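Local coordinates for replicative DNA helicase (Mycobacterium chimaera, PDB 6RIY), which is an intein that probably excises itself from the helicase precursor and joins the flanking segments by protein splicing, at residues L2-P11 and T16-L27. Numbering follows the deposited sequence.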
loop_
_atom_site.group_PDB
_atom_site.type_symbol
_atom_site.label_atom_id
_atom_site.label_comp_id
_atom_site.label_asym_id
_atom_site.label_seq_id
_atom_site.Cartn_x
_atom_site.Cartn_y
_atom_site.Cartn_z
ATOM N N LEU A 2 -4.035 5.101 0.114
ATOM C CA LEU A 2 -4.126 4.471 -1.197
ATOM C C LEU A 2 -5.424 4.869 -1.892
ATOM O O LEU A 2 -6.442 5.144 -1.254
ATOM C CB LEU A 2 -4.060 2.932 -1.115
ATOM C CG LEU A 2 -2.796 2.343 -0.457
ATOM C CD1 LEU A 2 -2.710 0.815 -0.631
ATOM C CD2 LEU A 2 -1.540 2.990 -1.002
ATOM N N ALA A 3 -5.379 4.875 -3.220
ATOM C CA ALA A 3 -6.576 5.160 -4.008
ATOM C C ALA A 3 -7.707 4.209 -3.636
ATOM O O ALA A 3 -7.479 3.031 -3.350
ATOM C CB ALA A 3 -6.257 5.026 -5.500
ATOM N N LEU A 4 -8.940 4.729 -3.654
ATOM C CA LEU A 4 -10.103 3.918 -3.296
ATOM C C LEU A 4 -10.231 2.669 -4.147
ATOM O O LEU A 4 -10.816 1.679 -3.695
ATOM C CB LEU A 4 -11.383 4.728 -3.443
ATOM C CG LEU A 4 -11.504 6.059 -2.698
ATOM C CD1 LEU A 4 -12.960 6.536 -2.750
ATOM C CD2 LEU A 4 -11.038 5.881 -1.271
ATOM N N TYR A 5 -9.769 2.715 -5.393
ATOM C CA TYR A 5 -9.947 1.589 -6.297
ATOM C C TYR A 5 -8.859 0.544 -6.147
ATOM O O TYR A 5 -8.854 -0.429 -6.915
ATOM C CB TYR A 5 -10.020 2.054 -7.760
ATOM C CG TYR A 5 -8.886 2.957 -8.235
ATOM C CD1 TYR A 5 -7.569 2.520 -8.234
ATOM C CD2 TYR A 5 -9.150 4.228 -8.728
ATOM C CE1 TYR A 5 -6.544 3.331 -8.675
ATOM C CE2 TYR A 5 -8.130 5.049 -9.176
ATOM C CZ TYR A 5 -6.830 4.595 -9.141
ATOM O OH TYR A 5 -5.811 5.400 -9.591
ATOM N N THR A 6 -7.953 0.722 -5.190
ATOM C CA THR A 6 -6.861 -0.227 -5.006
ATOM C C THR A 6 -7.427 -1.548 -4.518
ATOM O O THR A 6 -8.100 -1.572 -3.482
ATOM C CB THR A 6 -5.830 0.267 -3.998
ATOM O OG1 THR A 6 -5.362 1.577 -4.349
ATOM C CG2 THR A 6 -4.638 -0.704 -3.973
ATOM N N PRO A 7 -7.215 -2.651 -5.229
ATOM C CA PRO A 7 -7.655 -3.950 -4.711
ATOM C C PRO A 7 -6.708 -4.423 -3.618
ATOM O O PRO A 7 -5.487 -4.315 -3.742
ATOM C CB PRO A 7 -7.595 -4.864 -5.940
ATOM C CG PRO A 7 -6.508 -4.266 -6.782
ATOM C CD PRO A 7 -6.535 -2.770 -6.531
ATOM N N LEU A 8 -7.289 -4.921 -2.526
ATOM C CA LEU A 8 -6.525 -5.446 -1.400
ATOM C C LEU A 8 -6.879 -6.907 -1.180
ATOM O O LEU A 8 -8.067 -7.237 -1.111
ATOM C CB LEU A 8 -6.830 -4.654 -0.117
ATOM C CG LEU A 8 -6.696 -3.138 -0.224
ATOM C CD1 LEU A 8 -7.117 -2.487 1.098
ATOM C CD2 LEU A 8 -5.256 -2.776 -0.558
ATOM N N PRO A 9 -5.905 -7.806 -1.037
ATOM C CA PRO A 9 -6.248 -9.200 -0.758
ATOM C C PRO A 9 -6.754 -9.360 0.665
ATOM O O PRO A 9 -6.311 -8.677 1.590
ATOM C CB PRO A 9 -4.919 -9.940 -0.953
ATOM C CG PRO A 9 -3.901 -8.928 -0.584
ATOM C CD PRO A 9 -4.446 -7.589 -1.057
ATOM N N THR A 10 -7.693 -10.276 0.837
ATOM C CA THR A 10 -8.242 -10.642 2.132
ATOM C C THR A 10 -8.139 -12.147 2.280
ATOM O O THR A 10 -7.822 -12.850 1.314
ATOM C CB THR A 10 -9.706 -10.196 2.254
ATOM O OG1 THR A 10 -10.510 -11.003 1.389
ATOM C CG2 THR A 10 -9.838 -8.739 1.860
ATOM N N PRO A 11 -8.390 -12.684 3.479
ATOM C CA PRO A 11 -8.361 -14.152 3.622
ATOM C C PRO A 11 -9.322 -14.876 2.690
ATOM O O PRO A 11 -9.030 -16.005 2.274
ATOM C CB PRO A 11 -8.726 -14.368 5.098
ATOM C CG PRO A 11 -8.271 -13.149 5.776
ATOM C CD PRO A 11 -8.497 -12.021 4.794
ATOM N N THR A 16 -11.753 -3.621 -2.178
ATOM C CA THR A 16 -11.118 -2.359 -2.533
ATOM C C THR A 16 -10.848 -1.563 -1.265
ATOM O O THR A 16 -11.521 -1.731 -0.244
ATOM C CB THR A 16 -11.991 -1.536 -3.475
ATOM O OG1 THR A 16 -13.257 -1.298 -2.840
ATOM C CG2 THR A 16 -12.217 -2.259 -4.806
ATOM N N MET A 17 -9.876 -0.659 -1.353
ATOM C CA MET A 17 -9.644 0.257 -0.243
ATOM C C MET A 17 -10.920 1.021 0.097
ATOM O O MET A 17 -11.204 1.278 1.274
ATOM C CB MET A 17 -8.502 1.214 -0.585
ATOM C CG MET A 17 -8.281 2.333 0.409
ATOM S SD MET A 17 -7.948 1.727 2.074
ATOM C CE MET A 17 -6.153 1.622 2.000
ATOM N N GLY A 18 -11.726 1.358 -0.914
ATOM C CA GLY A 18 -12.955 2.093 -0.637
ATOM C C GLY A 18 -13.954 1.322 0.209
ATOM O O GLY A 18 -14.791 1.919 0.895
ATOM N N ASP A 19 -13.905 -0.004 0.153
ATOM C CA ASP A 19 -14.848 -0.866 0.847
ATOM C C ASP A 19 -14.343 -1.347 2.205
ATOM O O ASP A 19 -15.008 -2.161 2.842
ATOM C CB ASP A 19 -15.191 -2.076 -0.029
ATOM C CG ASP A 19 -16.388 -1.839 -0.919
ATOM O OD1 ASP A 19 -17.056 -0.796 -0.773
ATOM O OD2 ASP A 19 -16.670 -2.710 -1.768
ATOM N N VAL A 20 -13.192 -0.874 2.666
ATOM C CA VAL A 20 -12.637 -1.343 3.934
ATOM C C VAL A 20 -13.329 -0.647 5.093
ATOM O O VAL A 20 -13.500 0.575 5.083
ATOM C CB VAL A 20 -11.118 -1.101 3.995
ATOM C CG1 VAL A 20 -10.602 -1.459 5.372
ATOM C CG2 VAL A 20 -10.419 -1.926 2.948
ATOM N N ALA A 21 -13.694 -1.420 6.121
ATOM C CA ALA A 21 -14.259 -0.873 7.349
ATOM C C ALA A 21 -13.499 -1.418 8.553
ATOM O O ALA A 21 -12.805 -2.439 8.469
ATOM C CB ALA A 21 -15.756 -1.192 7.478
ATOM N N VAL A 22 -13.609 -0.699 9.675
ATOM C CA VAL A 22 -12.997 -1.159 10.917
ATOM C C VAL A 22 -13.500 -2.556 11.232
ATOM O O VAL A 22 -14.704 -2.839 11.137
ATOM C CB VAL A 22 -13.296 -0.180 12.063
ATOM C CG1 VAL A 22 -12.854 -0.760 13.402
ATOM C CG2 VAL A 22 -12.618 1.147 11.812
ATOM N N GLY A 23 -12.576 -3.446 11.592
ATOM C CA GLY A 23 -12.907 -4.819 11.907
ATOM C C GLY A 23 -12.726 -5.785 10.758
ATOM O O GLY A 23 -12.713 -6.999 10.992
ATOM N N ASP A 24 -12.594 -5.288 9.529
ATOM C CA ASP A 24 -12.314 -6.155 8.392
ATOM C C ASP A 24 -10.916 -6.753 8.509
ATOM O O ASP A 24 -10.012 -6.152 9.094
ATOM C CB ASP A 24 -12.404 -5.372 7.080
ATOM C CG ASP A 24 -13.823 -4.999 6.710
ATOM O OD1 ASP A 24 -14.762 -5.385 7.449
ATOM O OD2 ASP A 24 -13.995 -4.303 5.683
ATOM N N GLU A 25 -10.736 -7.933 7.914
ATOM C CA GLU A 25 -9.433 -8.589 7.840
ATOM C C GLU A 25 -8.772 -8.288 6.497
ATOM O O GLU A 25 -9.356 -8.551 5.438
ATOM C CB GLU A 25 -9.569 -10.100 8.027
ATOM C CG GLU A 25 -9.871 -10.517 9.457
ATOM C CD GLU A 25 -9.759 -12.010 9.661
ATOM O OE1 GLU A 25 -10.083 -12.768 8.722
ATOM O OE2 GLU A 25 -9.350 -12.428 10.766
ATOM N N LEU A 26 -7.561 -7.740 6.546
ATOM C CA LEU A 26 -6.657 -7.686 5.409
ATOM C C LEU A 26 -5.571 -8.735 5.638
ATOM O O LEU A 26 -5.716 -9.606 6.500
ATOM C CB LEU A 26 -6.082 -6.269 5.241
ATOM C CG LEU A 26 -7.076 -5.115 5.049
ATOM C CD1 LEU A 26 -6.356 -3.768 5.110
ATOM C CD2 LEU A 26 -7.854 -5.262 3.741
ATOM N N LEU A 27 -4.468 -8.649 4.895
ATOM C CA LEU A 27 -3.342 -9.555 5.077
ATOM C C LEU A 27 -2.112 -8.769 5.495
ATOM O O LEU A 27 -1.792 -7.746 4.895
ATOM C CB LEU A 27 -3.035 -10.325 3.795
ATOM C CG LEU A 27 -4.186 -11.151 3.228
ATOM C CD1 LEU A 27 -3.696 -11.886 1.974
ATOM C CD2 LEU A 27 -4.724 -12.123 4.269
HETATM O O HOH W 1 -4.277 -6.969 2.512
#
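Leu2 opens the contact by setting its CB 4.0 Å from Met17 CE, at the start of the Hedgehog/intein (HINT) fold, an all-beta domain. Met17 reaches back along the 2-11 segment because its CG stands anti to the backbone N (chi1 172°) and the chain then bends, its CB and CG passing the carbonyl oxygens of Ala3 and Leu2. Tyr134, on strand 133-136, also touches this methionine. A type I turn follows from Ala3 to Thr6, pinned by Thr6 N and Thr6 OG1, which both approach Ala3 O from one face of its carbonyl plane. Within the turn, Leu4 O takes a hydrogen bond from Gly18 N at 2.9 Å, in the carbonyl plane and on a lone pair. Thr6 O accepts from Met17 N at 2.9 Å, also in plane but nearer the C=O line (160°), so two turn carbonyls grip the first two residues of the 3-10 segment 17-19. Pro7 then pairs with Thr16 as an antiparallel, non-hydrogen-bonded pair. Leu8 points inward, its CD1 touching Val20 CG2 (3.8 Å) and Leu26 CD2 (3.9 Å), with the Val20 side chain crossing it nearly at right angles. Strands 7-9 and 25-27 run almost perpendicular, at 87°, and a water bridges them, donating to Pro9 O and accepting from Leu27 N. The Pro11 ring and Leu27 side chain lie alongside, pointing opposite ways, Pro11 CD 3.8 Å from Leu27 CD2.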